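Local coordinates for endo-1,4-beta-xylanase (PDB 3KST), which probably hydrolyses O-glycosidic bonds in xylan-type polysaccharides, as a calcium-binding member of glycosyl hydrolase family 43, at residues V179-L184 with K234-Q239; N198-L203 with Y219-T224. One frame throughout, in Å; residues are numbered along the deposited sequence. Where two conformers were deposited one is given.

How the contacts relate
Both contacts belong to one blade of the family 43 fold, the antiparallel sheet from strand 189-197 to strand 230-231: contact 2 pairs strands 200-207 and 216-222 within it, and contact 1 joins its flanking loops, so along the chain it encloses contact 2. Their centres lie about 19 Å apart. They meet directly where Asn235 ND2 lies 2.9 Å from Tyr219 O, a probable hydrogen bond, and where Leu237 packs on the Tyr219 ring. The side chain of the predicted proton donor Glu190 lies about 10 Å from the side chain of Trp181 and about 9 Å from that of Leu203; the bound calcium is about 11 Å from the Leu203 side chain.

Contact 1 (V179-L184 with K234-Q239); sequences VSWELL and KNPLLQ
A proline-on-tryptophan contact at the protein surface joins two loops, the 3-10 turn before strand 189-197 and the irregular segment 234-239 after strand 230-231. Pro236, preceded by a cis peptide bond, lays its ring over one face of the Trp181 indole. Its CB sits 3.6 Å from the six-membered ring centroid, 7° off the normal, a CH-pi contact, while Pro236 CD lies 3.7 Å from Trp181 CG. Glu182 CG covers the opposite face; Trp181 CG, between its backbone N and carbonyl carbon (chi1 80°), holds the indole in this sandwich. On the Pro236 side of the indole, Asn235 CB comes within 3.3 Å of Trp181 NE1. A water accepts from Trp181 NE1 at 3.0 Å and from Asn235 ND2, which also bonds to Tyr219 O, and donates to Glu182 OE2; OE2 also bonds Tyr205 OH, and OE1 pairs with Lys231 in a salt bridge. At the indole's edge, near its plane, lies Gln239 NE2, which bonds to Gly214 O and meets Leu184 CD1 at 3.3 Å. A leucine replacing Trp181 would probably leave Pro236 without its flat partner and the water without one donor. Such packing joins the loops flanking one blade of the five-bladed beta-propeller known from family 43.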
# COMPACT_ATOMS: atom_id res chain seq x y z
N VAL A 179 -17.02 12.52 -4.06
CA VAL A 179 -18.24 11.92 -4.63
C VAL A 179 -18.93 10.98 -3.64
O VAL A 179 -18.35 10.60 -2.63
CB VAL A 179 -17.93 11.23 -6.01
CG1 VAL A 179 -17.28 12.23 -6.96
CG2 VAL A 179 -17.07 10.03 -5.85
N SER A 180 -20.15 10.58 -3.96
CA SER A 180 -20.98 9.78 -3.04
C SER A 180 -20.33 8.53 -2.44
O SER A 180 -20.28 8.37 -1.22
CB SER A 180 -22.31 9.40 -3.70
OG SER A 180 -23.03 8.52 -2.85
N TRP A 181 -19.79 7.65 -3.30
CA TRP A 181 -19.17 6.39 -2.85
C TRP A 181 -17.97 6.63 -1.92
O TRP A 181 -17.67 5.77 -1.10
CB TRP A 181 -18.74 5.48 -4.01
CG TRP A 181 -17.43 5.82 -4.71
CD1 TRP A 181 -17.26 6.56 -5.84
CD2 TRP A 181 -16.11 5.39 -4.32
NE1 TRP A 181 -15.93 6.65 -6.16
CE2 TRP A 181 -15.20 5.93 -5.26
CE3 TRP A 181 -15.61 4.63 -3.24
CZ2 TRP A 181 -13.81 5.73 -5.16
CZ3 TRP A 181 -14.25 4.41 -3.15
CH2 TRP A 181 -13.36 4.95 -4.11
N GLU A 182 -17.33 7.79 -2.08
CA GLU A 182 -16.18 8.22 -1.25
C GLU A 182 -16.56 8.90 0.07
O GLU A 182 -15.66 9.25 0.83
CB GLU A 182 -15.33 9.26 -2.03
CG GLU A 182 -14.78 8.79 -3.34
CD GLU A 182 -14.15 9.89 -4.17
OE1 GLU A 182 -14.54 11.09 -4.03
OE2 GLU A 182 -13.31 9.53 -5.02
N LEU A 183 -17.85 9.14 0.32
CA LEU A 183 -18.36 9.83 1.49
C LEU A 183 -19.45 9.00 2.21
O LEU A 183 -20.49 9.54 2.61
CB LEU A 183 -18.88 11.23 1.08
CG LEU A 183 -17.83 12.17 0.43
CD1 LEU A 183 -18.48 13.39 -0.19
CD2 LEU A 183 -16.79 12.55 1.45
N LEU A 184 -19.22 7.70 2.34
CA LEU A 184 -20.06 6.83 3.15
C LEU A 184 -19.78 7.05 4.65
O LEU A 184 -20.71 7.02 5.45
CB LEU A 184 -19.90 5.37 2.74
CG LEU A 184 -20.41 4.91 1.38
CD1 LEU A 184 -19.86 3.52 1.05
CD2 LEU A 184 -21.96 4.90 1.29
N LYS A 234 -16.43 5.73 -13.52
CA LYS A 234 -17.09 4.50 -13.00
C LYS A 234 -16.43 3.98 -11.70
O LYS A 234 -16.56 2.77 -11.37
CB LYS A 234 -17.10 3.34 -14.02
CG LYS A 234 -17.46 3.63 -15.50
CD LYS A 234 -18.96 3.59 -15.80
CE LYS A 234 -19.55 2.17 -15.65
NZ LYS A 234 -20.83 2.02 -16.41
N ASN A 235 -15.70 4.85 -10.97
CA ASN A 235 -15.23 4.44 -9.63
C ASN A 235 -16.47 4.14 -8.76
O ASN A 235 -17.53 4.75 -8.98
CB ASN A 235 -14.40 5.51 -8.91
CG ASN A 235 -12.95 5.61 -9.37
OD1 ASN A 235 -12.34 4.69 -9.90
ND2 ASN A 235 -12.37 6.76 -9.07
N PRO A 236 -16.36 3.22 -7.79
CA PRO A 236 -15.15 2.46 -7.42
C PRO A 236 -14.86 1.19 -8.24
O PRO A 236 -15.76 0.58 -8.83
CB PRO A 236 -15.40 2.09 -5.97
CG PRO A 236 -16.89 1.96 -5.85
CD PRO A 236 -17.49 2.89 -6.89
N LEU A 237 -13.58 0.82 -8.29
CA LEU A 237 -13.13 -0.43 -8.92
C LEU A 237 -13.45 -1.63 -8.05
O LEU A 237 -13.65 -2.72 -8.58
CB LEU A 237 -11.61 -0.43 -9.18
CG LEU A 237 -11.01 0.33 -10.37
CD1 LEU A 237 -11.80 1.57 -10.73
CD2 LEU A 237 -9.50 0.61 -10.13
N LEU A 238 -13.45 -1.45 -6.72
CA LEU A 238 -13.63 -2.53 -5.75
C LEU A 238 -14.28 -1.96 -4.49
O LEU A 238 -13.73 -1.08 -3.88
CB LEU A 238 -12.26 -3.12 -5.37
CG LEU A 238 -12.24 -4.18 -4.24
CD1 LEU A 238 -13.00 -5.39 -4.70
CD2 LEU A 238 -10.82 -4.54 -3.76
N GLN A 239 -15.46 -2.46 -4.14
CA GLN A 239 -16.20 -2.05 -2.93
C GLN A 239 -17.04 -3.28 -2.51
O GLN A 239 -18.27 -3.34 -2.71
CB GLN A 239 -17.01 -0.78 -3.20
CG GLN A 239 -17.73 -0.20 -1.98
CD GLN A 239 -18.48 1.08 -2.29
OE1 GLN A 239 -19.30 1.13 -3.19
NE2 GLN A 239 -18.22 2.13 -1.51
O HOH W 1 -14.29 8.65 -7.63

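Contact 2 (N198-L203 with Y219-T224)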
# COMPACT_ATOMS: atom_id res chain seq x y z
N ASN A 198 2.02 3.79 -20.82
CA ASN A 198 1.81 4.53 -22.09
C ASN A 198 1.61 6.06 -21.90
O ASN A 198 0.66 6.65 -22.44
CB ASN A 198 0.62 3.94 -22.88
CG ASN A 198 0.72 2.41 -23.09
OD1 ASN A 198 1.79 1.79 -22.97
ND2 ASN A 198 -0.41 1.80 -23.42
N GLY A 199 2.46 6.64 -21.05
CA GLY A 199 2.46 8.07 -20.77
C GLY A 199 1.43 8.64 -19.82
O GLY A 199 1.42 9.85 -19.62
N VAL A 200 0.62 7.79 -19.20
CA VAL A 200 -0.43 8.22 -18.28
C VAL A 200 -0.08 7.69 -16.90
O VAL A 200 0.38 6.53 -16.77
CB VAL A 200 -1.81 7.71 -18.75
CG1 VAL A 200 -2.89 8.22 -17.83
CG2 VAL A 200 -2.07 8.20 -20.19
N TYR A 201 -0.23 8.55 -15.89
CA TYR A 201 0.04 8.21 -14.48
C TYR A 201 -1.30 7.91 -13.82
O TYR A 201 -2.21 8.74 -13.89
CB TYR A 201 0.71 9.38 -13.76
CG TYR A 201 2.05 9.73 -14.38
CD1 TYR A 201 2.14 10.64 -15.44
CD2 TYR A 201 3.23 9.14 -13.92
CE1 TYR A 201 3.38 10.96 -16.03
CE2 TYR A 201 4.47 9.46 -14.50
CZ TYR A 201 4.53 10.39 -15.55
OH TYR A 201 5.72 10.75 -16.14
N TYR A 202 -1.40 6.71 -13.23
CA TYR A 202 -2.60 6.20 -12.57
C TYR A 202 -2.38 6.18 -11.08
O TYR A 202 -1.43 5.51 -10.61
CB TYR A 202 -2.88 4.75 -13.02
CG TYR A 202 -3.21 4.64 -14.47
CD1 TYR A 202 -2.21 4.61 -15.44
CD2 TYR A 202 -4.56 4.54 -14.91
CE1 TYR A 202 -2.52 4.51 -16.78
CE2 TYR A 202 -4.88 4.46 -16.23
CZ TYR A 202 -3.85 4.44 -17.17
OH TYR A 202 -4.13 4.36 -18.50
N LEU A 203 -3.21 6.94 -10.36
CA LEU A 203 -3.17 7.01 -8.90
C LEU A 203 -4.36 6.20 -8.40
O LEU A 203 -5.52 6.61 -8.58
CB LEU A 203 -3.21 8.46 -8.43
CG LEU A 203 -3.01 8.79 -6.94
CD1 LEU A 203 -2.79 10.32 -6.78
CD2 LEU A 203 -4.11 8.33 -6.02
N TYR A 219 -9.58 4.97 -8.84
CA TYR A 219 -8.37 5.61 -9.40
C TYR A 219 -8.63 6.97 -10.06
O TYR A 219 -9.79 7.37 -10.28
CB TYR A 219 -7.62 4.68 -10.37
CG TYR A 219 -8.22 4.53 -11.76
CD1 TYR A 219 -9.21 3.59 -12.01
CD2 TYR A 219 -7.77 5.32 -12.84
CE1 TYR A 219 -9.77 3.42 -13.29
CE2 TYR A 219 -8.33 5.16 -14.14
CZ TYR A 219 -9.32 4.21 -14.35
OH TYR A 219 -9.88 4.03 -15.58
N ALA A 220 -7.52 7.65 -10.34
CA ALA A 220 -7.46 8.93 -11.05
C ALA A 220 -6.24 8.91 -11.94
O ALA A 220 -5.26 8.22 -11.65
CB ALA A 220 -7.38 10.10 -10.09
N THR A 221 -6.33 9.66 -13.04
CA THR A 221 -5.24 9.74 -14.00
C THR A 221 -4.72 11.15 -14.15
O THR A 221 -5.39 12.13 -13.82
CB THR A 221 -5.65 9.23 -15.42
OG1 THR A 221 -6.72 10.02 -15.96
CG2 THR A 221 -6.10 7.78 -15.35
N SER A 222 -3.52 11.24 -14.71
CA SER A 222 -2.89 12.51 -15.03
C SER A 222 -1.75 12.30 -16.03
O SER A 222 -1.19 11.21 -16.12
CB SER A 222 -2.30 13.13 -13.77
OG SER A 222 -1.32 12.27 -13.25
N ASP A 223 -1.43 13.35 -16.78
CA ASP A 223 -0.32 13.34 -17.72
C ASP A 223 1.00 13.66 -16.99
O ASP A 223 2.07 13.57 -17.60
CB ASP A 223 -0.52 14.38 -18.84
CG ASP A 223 -1.71 14.08 -19.73
OD1 ASP A 223 -2.17 12.93 -19.80
OD2 ASP A 223 -2.18 15.03 -20.39
N THR A 224 0.94 14.04 -15.70
CA THR A 224 2.15 14.27 -14.90
C THR A 224 2.07 13.48 -13.58
O THR A 224 0.97 13.17 -13.13
CB THR A 224 2.39 15.82 -14.64
OG1 THR A 224 2.07 16.18 -13.29
CG2 THR A 224 1.62 16.70 -15.66
O HOH W 2 -0.73 11.15 -21.35
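This antiparallel beta hairpin pairing, strand 200-207 against strand 216-222, forms the middle of a four-stranded blade in the family 43 beta-propeller. Two hydrogen-bonded pairs flank the non-hydrogen-bonded pair Tyr202-Thr221. In the first, Tyr201 N donates to Ser222 O at 2.8 Å, nearly straight at 168°, and Ser222 N returns a more bent bond to Tyr201 O. The second repeats the pattern: Leu203 N reaches Ala220 O at 2.7 Å, and Ala220 N donates back to Leu203 O. Between them Thr221 CA supplies a CA-H...O contact to Tyr201 O.

The two faces of the hairpin differ. On one, Tyr202 and Tyr219 run side by side in the same direction, their ring planes 46° apart, with Tyr202 CD2 3.9 Å from Tyr219 CE2. The methyl CG2 of Thr221 lies 3.6 Å from Tyr202 CD2; it is set anti to the carbonyl carbon of its own residue, which carries it alongside the ring. Beyond the pair, Tyr219 stacks on Tyr232, just after strand 230-231. Val200 CG1 packs obliquely against Thr221 CB, extending the apolar contact toward the strand's start.

The other face carries Tyr201, Leu203, Ala220 and Ser222. Ala220 packs against Ile175 in the neighbouring sheet. With CG beside the backbone N (chi1 -62°), the Tyr201 ring extends along the end of the partner strand, its edge against Ser222 O, while its hydroxyl bonds to Asp136. Where the strands part, a water donates to Gly199 O and, at 2.8 Å, to Asp223 OD1.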